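Local coordinates for protein chloramphenicol acetyltransferase (Bacteroides thetaiotaomicron, PDB 2I9D) that probably transfers an acetyl group to chloramphenicol and assembles as a trimer of identical subunits, at residues 30-44 against 205-217. Residues are numbered along the deposited sequence; the frame is centred on the assembly and turned at random.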
loop_
_atom_site.group_PDB
_atom_site.type_symbol
_atom_site.label_atom_id
_atom_site.label_comp_id
_atom_site.label_asym_id
_atom_site.label_seq_id
_atom_site.Cartn_x
_atom_site.Cartn_y
_atom_site.Cartn_z
ATOM N N LEU A 30 -0.986 -4.520 9.090
ATOM C CA LEU A 30 -1.570 -3.700 8.054
ATOM C C LEU A 30 -0.741 -2.485 7.713
ATOM O O LEU A 30 -0.051 -1.947 8.588
ATOM C CB LEU A 30 -3.082 -3.452 8.291
ATOM C CG LEU A 30 -3.943 -2.306 8.804
ATOM C CD1 LEU A 30 -3.599 -0.946 8.196
ATOM C CD2 LEU A 30 -5.306 -2.752 8.324
ATOM N N SER A 31 -0.793 -2.072 6.446
ATOM C CA SER A 31 -0.182 -0.791 6.043
ATOM C C SER A 31 -1.244 0.245 5.743
ATOM O O SER A 31 -2.302 -0.059 5.206
ATOM C CB SER A 31 0.726 -0.938 4.809
ATOM O OG SER A 31 1.655 -1.971 4.984
ATOM N N ILE A 32 -0.933 1.493 6.040
ATOM C CA ILE A 32 -1.867 2.559 5.745
ATOM C C ILE A 32 -1.040 3.753 5.336
ATOM O O ILE A 32 0.060 3.935 5.855
ATOM C CB ILE A 32 -2.765 2.900 6.990
ATOM C CG1 ILE A 32 -3.712 4.084 6.704
ATOM C CG2 ILE A 32 -1.892 3.132 8.267
ATOM C CD1 ILE A 32 -4.808 4.266 7.757
ATOM N N THR A 33 -1.554 4.534 4.388
ATOM C CA THR A 33 -1.015 5.859 4.072
ATOM C C THR A 33 -2.101 6.928 4.238
ATOM O O THR A 33 -3.248 6.735 3.804
ATOM C CB THR A 33 -0.457 5.913 2.643
ATOM O OG1 THR A 33 0.421 4.804 2.460
ATOM C CG2 THR A 33 0.291 7.225 2.392
ATOM N N SER A 34 -1.741 8.048 4.850
ATOM C CA SER A 34 -2.651 9.179 4.965
ATOM C C SER A 34 -1.849 10.455 4.782
ATOM O O SER A 34 -0.640 10.394 4.600
ATOM C CB SER A 34 -3.393 9.164 6.324
ATOM O OG SER A 34 -4.270 10.281 6.446
ATOM N N GLU A 35 -2.507 11.608 4.812
ATOM C CA GLU A 35 -1.833 12.882 4.592
ATOM C C GLU A 35 -2.089 13.790 5.762
ATOM O O GLU A 35 -3.158 13.728 6.364
ATOM C CB GLU A 35 -2.253 13.529 3.274
ATOM C CG GLU A 35 -3.745 13.520 2.983
ATOM C CD GLU A 35 -4.131 14.452 1.841
ATOM O OE1 GLU A 35 -3.948 14.062 0.653
ATOM O OE2 GLU A 35 -4.614 15.575 2.153
ATOM N N VAL A 36 -1.078 14.568 6.141
ATOM C CA VAL A 36 -1.211 15.500 7.235
ATOM C C VAL A 36 -0.821 16.877 6.750
ATOM O O VAL A 36 0.070 17.028 5.888
ATOM C CB VAL A 36 -0.335 15.151 8.506
ATOM C CG1 VAL A 36 -0.812 13.883 9.203
ATOM C CG2 VAL A 36 1.183 15.116 8.188
ATOM N N GLU A 37 -1.490 17.877 7.319
ATOM C CA GLU A 37 -1.079 19.266 7.160
ATOM C C GLU A 37 0.138 19.497 7.993
ATOM O O GLU A 37 0.251 18.966 9.090
ATOM C CB GLU A 37 -2.185 20.223 7.595
ATOM C CG GLU A 37 -3.180 20.454 6.500
ATOM C CD GLU A 37 -4.258 21.469 6.888
ATOM O OE1 GLU A 37 -3.939 22.429 7.631
ATOM O OE2 GLU A 37 -5.409 21.292 6.427
ATOM N N CYS A 38 1.056 20.287 7.455
ATOM C CA CYS A 38 2.336 20.524 8.099
ATOM C C CYS A 38 2.873 21.925 7.783
ATOM O O CYS A 38 4.079 22.171 7.920
ATOM C CB CYS A 38 3.337 19.440 7.663
ATOM S SG CYS A 38 3.453 19.253 5.884
ATOM N N GLY A 39 1.988 22.827 7.345
ATOM C CA GLY A 39 2.359 24.214 7.042
ATOM C C GLY A 39 2.988 24.958 8.219
ATOM O O GLY A 39 3.984 25.661 8.050
ATOM N N GLY A 40 2.403 24.793 9.413
ATOM C CA GLY A 40 2.942 25.367 10.647
ATOM C C GLY A 40 4.394 24.994 10.936
ATOM O O GLY A 40 5.263 25.881 11.040
ATOM N N ALA A 41 4.662 23.691 11.058
ATOM C CA ALA A 41 6.025 23.221 11.327
ATOM C C ALA A 41 7.012 23.667 10.253
ATOM O O ALA A 41 8.151 23.960 10.557
ATOM C CB ALA A 41 6.065 21.722 11.521
ATOM N N ARG A 42 6.576 23.759 8.999
ATOM C CA ARG A 42 7.465 24.246 7.958
ATOM C C ARG A 42 7.856 25.720 8.133
ATOM O O ARG A 42 9.019 26.093 7.907
ATOM C CB ARG A 42 6.903 24.015 6.564
ATOM C CG ARG A 42 7.974 23.389 5.701
ATOM C CD ARG A 42 8.058 23.869 4.276
ATOM N NE ARG A 42 8.677 22.817 3.450
ATOM C CZ ARG A 42 9.973 22.475 3.460
ATOM N NH1 ARG A 42 10.853 23.099 4.259
ATOM N NH2 ARG A 42 10.395 21.490 2.660
ATOM N N GLN A 43 6.881 26.553 8.510
ATOM C CA GLN A 43 7.153 27.963 8.855
ATOM C C GLN A 43 8.087 28.110 10.056
ATOM O O GLN A 43 9.093 28.817 9.977
ATOM C CB GLN A 43 5.852 28.746 9.090
ATOM C CG GLN A 43 5.315 29.407 7.835
ATOM C CD GLN A 43 4.142 28.636 7.222
ATOM O OE1 GLN A 43 2.968 28.980 7.457
ATOM N NE2 GLN A 43 4.453 27.576 6.442
ATOM N N ARG A 44 7.746 27.442 11.153
ATOM C CA ARG A 44 8.579 27.408 12.355
ATOM C C ARG A 44 10.002 26.964 12.095
ATOM O O ARG A 44 10.924 27.527 12.677
ATOM C CB ARG A 44 7.966 26.499 13.417
ATOM C CG ARG A 44 6.597 26.939 13.834
ATOM C CD ARG A 44 6.168 26.294 15.121
ATOM N NE ARG A 44 5.765 24.906 14.938
ATOM C CZ ARG A 44 4.566 24.519 14.521
ATOM N NH1 ARG A 44 3.629 25.416 14.223
ATOM N NH2 ARG A 44 4.305 23.221 14.404
ATOM N N LEU A 205 -5.081 4.263 14.703
ATOM C CA LEU A 205 -4.475 4.909 13.549
ATOM C C LEU A 205 -5.053 6.307 13.335
ATOM O O LEU A 205 -4.316 7.257 13.028
ATOM C CB LEU A 205 -4.672 4.044 12.304
ATOM C CG LEU A 205 -3.839 2.753 12.313
ATOM C CD1 LEU A 205 -4.237 1.778 11.207
ATOM C CD2 LEU A 205 -2.334 3.061 12.259
ATOM N N SER A 206 -6.379 6.422 13.496
ATOM C CA SER A 206 -7.080 7.712 13.456
ATOM C C SER A 206 -6.474 8.716 14.449
ATOM O O SER A 206 -6.113 9.832 14.072
ATOM C CB SER A 206 -8.555 7.484 13.776
ATOM O OG SER A 206 -9.370 8.377 13.084
ATOM N N LEU A 207 -6.327 8.294 15.711
ATOM C CA LEU A 207 -5.708 9.128 16.758
ATOM C C LEU A 207 -4.257 9.435 16.502
ATOM O O LEU A 207 -3.799 10.543 16.810
ATOM C CB LEU A 207 -5.762 8.446 18.135
ATOM C CG LEU A 207 -7.017 7.858 18.753
ATOM C CD1 LEU A 207 -6.682 7.415 20.183
ATOM C CD2 LEU A 207 -8.200 8.862 18.727
ATOM N N PHE A 208 -3.504 8.448 15.995
ATOM C CA PHE A 208 -2.103 8.704 15.591
ATOM C C PHE A 208 -1.977 9.854 14.591
ATOM O O PHE A 208 -1.267 10.825 14.838
ATOM C CB PHE A 208 -1.445 7.441 15.032
ATOM C CG PHE A 208 -0.005 7.624 14.666
ATOM C CD1 PHE A 208 0.995 7.433 15.619
ATOM C CD2 PHE A 208 0.353 7.955 13.366
ATOM C CE1 PHE A 208 2.335 7.582 15.288
ATOM C CE2 PHE A 208 1.688 8.115 13.008
ATOM C CZ PHE A 208 2.685 7.938 13.983
ATOM N N TYR A 209 -2.668 9.744 13.466
ATOM C CA TYR A 209 -2.622 10.776 12.439
ATOM C C TYR A 209 -3.166 12.150 12.895
ATOM O O TYR A 209 -2.575 13.198 12.574
ATOM C CB TYR A 209 -3.355 10.290 11.175
ATOM C CG TYR A 209 -2.546 9.307 10.339
ATOM C CD1 TYR A 209 -2.872 7.941 10.305
ATOM C CD2 TYR A 209 -1.447 9.745 9.578
ATOM C CE1 TYR A 209 -2.141 7.057 9.535
ATOM C CE2 TYR A 209 -0.702 8.841 8.809
ATOM C CZ TYR A 209 -1.055 7.506 8.798
ATOM O OH TYR A 209 -0.337 6.628 8.029
ATOM N N LYS A 210 -4.292 12.138 13.628
ATOM C CA LYS A 210 -4.822 13.350 14.253
ATOM C C LYS A 210 -3.717 13.998 15.087
ATOM O O LYS A 210 -3.403 15.178 14.912
ATOM C CB LYS A 210 -6.058 13.030 15.114
ATOM C CG LYS A 210 -6.701 14.231 15.788
ATOM C CD LYS A 210 -7.352 15.160 14.755
ATOM C CE LYS A 210 -7.946 16.460 15.389
ATOM N NZ LYS A 210 -8.454 17.401 14.312
ATOM N N LYS A 211 -3.094 13.200 15.947
ATOM C CA LYS A 211 -2.010 13.655 16.819
ATOM C C LYS A 211 -0.781 14.219 16.066
ATOM O O LYS A 211 -0.308 15.302 16.385
ATOM C CB LYS A 211 -1.624 12.521 17.755
ATOM C CG LYS A 211 -0.944 12.960 19.041
ATOM C CD LYS A 211 -0.755 11.771 19.996
ATOM C CE LYS A 211 -1.949 11.588 20.955
ATOM N NZ LYS A 211 -1.906 12.595 22.043
ATOM N N VAL A 212 -0.292 13.511 15.043
ATOM C CA VAL A 212 0.815 14.026 14.226
ATOM C C VAL A 212 0.467 15.370 13.554
ATOM O O VAL A 212 1.267 16.312 13.580
ATOM C CB VAL A 212 1.253 12.995 13.151
ATOM C CG1 VAL A 212 2.222 13.624 12.116
ATOM C CG2 VAL A 212 1.866 11.788 13.814
ATOM N N GLU A 213 -0.716 15.444 12.946
ATOM C CA GLU A 213 -1.146 16.674 12.285
ATOM C C GLU A 213 -1.248 17.864 13.260
ATOM O O GLU A 213 -0.769 18.947 12.946
ATOM C CB GLU A 213 -2.465 16.475 11.533
ATOM C CG GLU A 213 -2.891 17.697 10.727
ATOM C CD GLU A 213 -4.105 17.419 9.876
ATOM O OE1 GLU A 213 -5.220 17.425 10.432
ATOM O OE2 GLU A 213 -3.955 17.191 8.658
ATOM N N ASP A 214 -1.841 17.646 14.434
ATOM C CA ASP A 214 -1.893 18.672 15.488
ATOM C C ASP A 214 -0.522 19.306 15.759
ATOM O O ASP A 214 -0.459 20.516 15.935
ATOM C CB ASP A 214 -2.503 18.152 16.816
ATOM C CG ASP A 214 -4.018 17.875 16.728
ATOM O OD1 ASP A 214 -4.675 18.307 15.734
ATOM O OD2 ASP A 214 -4.552 17.200 17.662
ATOM N N PHE A 215 0.547 18.505 15.802
ATOM C CA PHE A 215 1.893 19.022 16.078
ATOM C C PHE A 215 2.437 19.815 14.897
ATOM O O PHE A 215 3.269 20.707 15.074
ATOM C CB PHE A 215 2.920 17.907 16.416
ATOM C CG PHE A 215 2.572 17.051 17.635
ATOM C CD1 PHE A 215 2.289 17.630 18.880
ATOM C CD2 PHE A 215 2.597 15.646 17.545
ATOM C CE1 PHE A 215 1.986 16.819 20.011
ATOM C CE2 PHE A 215 2.298 14.841 18.659
ATOM C CZ PHE A 215 1.983 15.432 19.892
ATOM N N LEU A 216 1.961 19.490 13.697
ATOM C CA LEU A 216 2.519 20.049 12.452
ATOM C C LEU A 216 1.775 21.258 11.801
ATOM O O LEU A 216 2.429 22.058 11.122
ATOM C CB LEU A 216 2.814 18.932 11.440
ATOM C CG LEU A 216 3.814 17.840 11.849
ATOM C CD1 LEU A 216 3.827 16.725 10.809
ATOM C CD2 LEU A 216 5.231 18.387 12.066
ATOM N N LYS A 217 0.445 21.361 11.975
ATOM C CA LYS A 217 -0.304 22.683 12.027
ATOM C C LYS A 217 -0.413 23.550 10.759
ATOM O O LYS A 217 0.167 24.620 10.699
ATOM C CB LYS A 217 0.235 23.603 13.157
ATOM C CG LYS A 217 0.846 22.859 14.370
ATOM C CD LYS A 217 1.145 23.749 15.584
ATOM C CE LYS A 217 -0.100 23.991 16.463
ATOM N NZ LYS A 217 0.178 24.985 17.557
ATOM O OXT LYS A 217 -1.090 23.276 9.767
#
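Y209 lies flat beneath S34, whose CB stands over the middle of the ring at 3.7 Å from its centroid, a CH-pi contact. Followed outward, the tyrosine leaves the helix with CG anti to its own carbonyl carbon (chi1 -77°), which carries the ring up to the strand. All six ring carbons lie under S34 CB, CE2 closest at 3.7 Å with CD2 and CZ next, and CD2 also has V36 CG1 beside it, near the ring plane, at 4.2 Å. On the other flank CE1 meets I32 CG2, again at the ring's edge, and OH reaches past this methyl to hydrogen-bond the carbonyl of I191 on the adjoining strand. A leucine here would lose both the flat surface under S34 and the hydroxyl, and would probably leave I191 O without this donor. The C-terminal helix 202-216 thus packs on strand 29-37, outermost in the mixed sheet of its own chain in the chloramphenicol acetyltransferase fold, the two short axes running 27° apart. Residues 31-33 also pair antiparallel with a strand of the second subunit, continuing the sheet across the interface, and S34 OG bonds Y156 O of that subunit. Toward the N-terminal end of the helix, L205 CD1 meets I32 CG2 and L30 CD1; L30 in turn neighbours H197, the predicted proton acceptor. Further along, V36 CG1 rests on E213 CB, while E213 OE2 accepts from E37 N at 2.9 Å, nearly straight (171°) and through its anti lone pair. At the strand's end L216 spans V36 and A41, CD1 against V36 CG2 and CD2 pressed tightly on A41 CB at 3.5 Å. The L216 carbonyl O accepts from A41 N at 2.8 Å, tying the last turn of helix 202-216 to the first turn of helix 39-47.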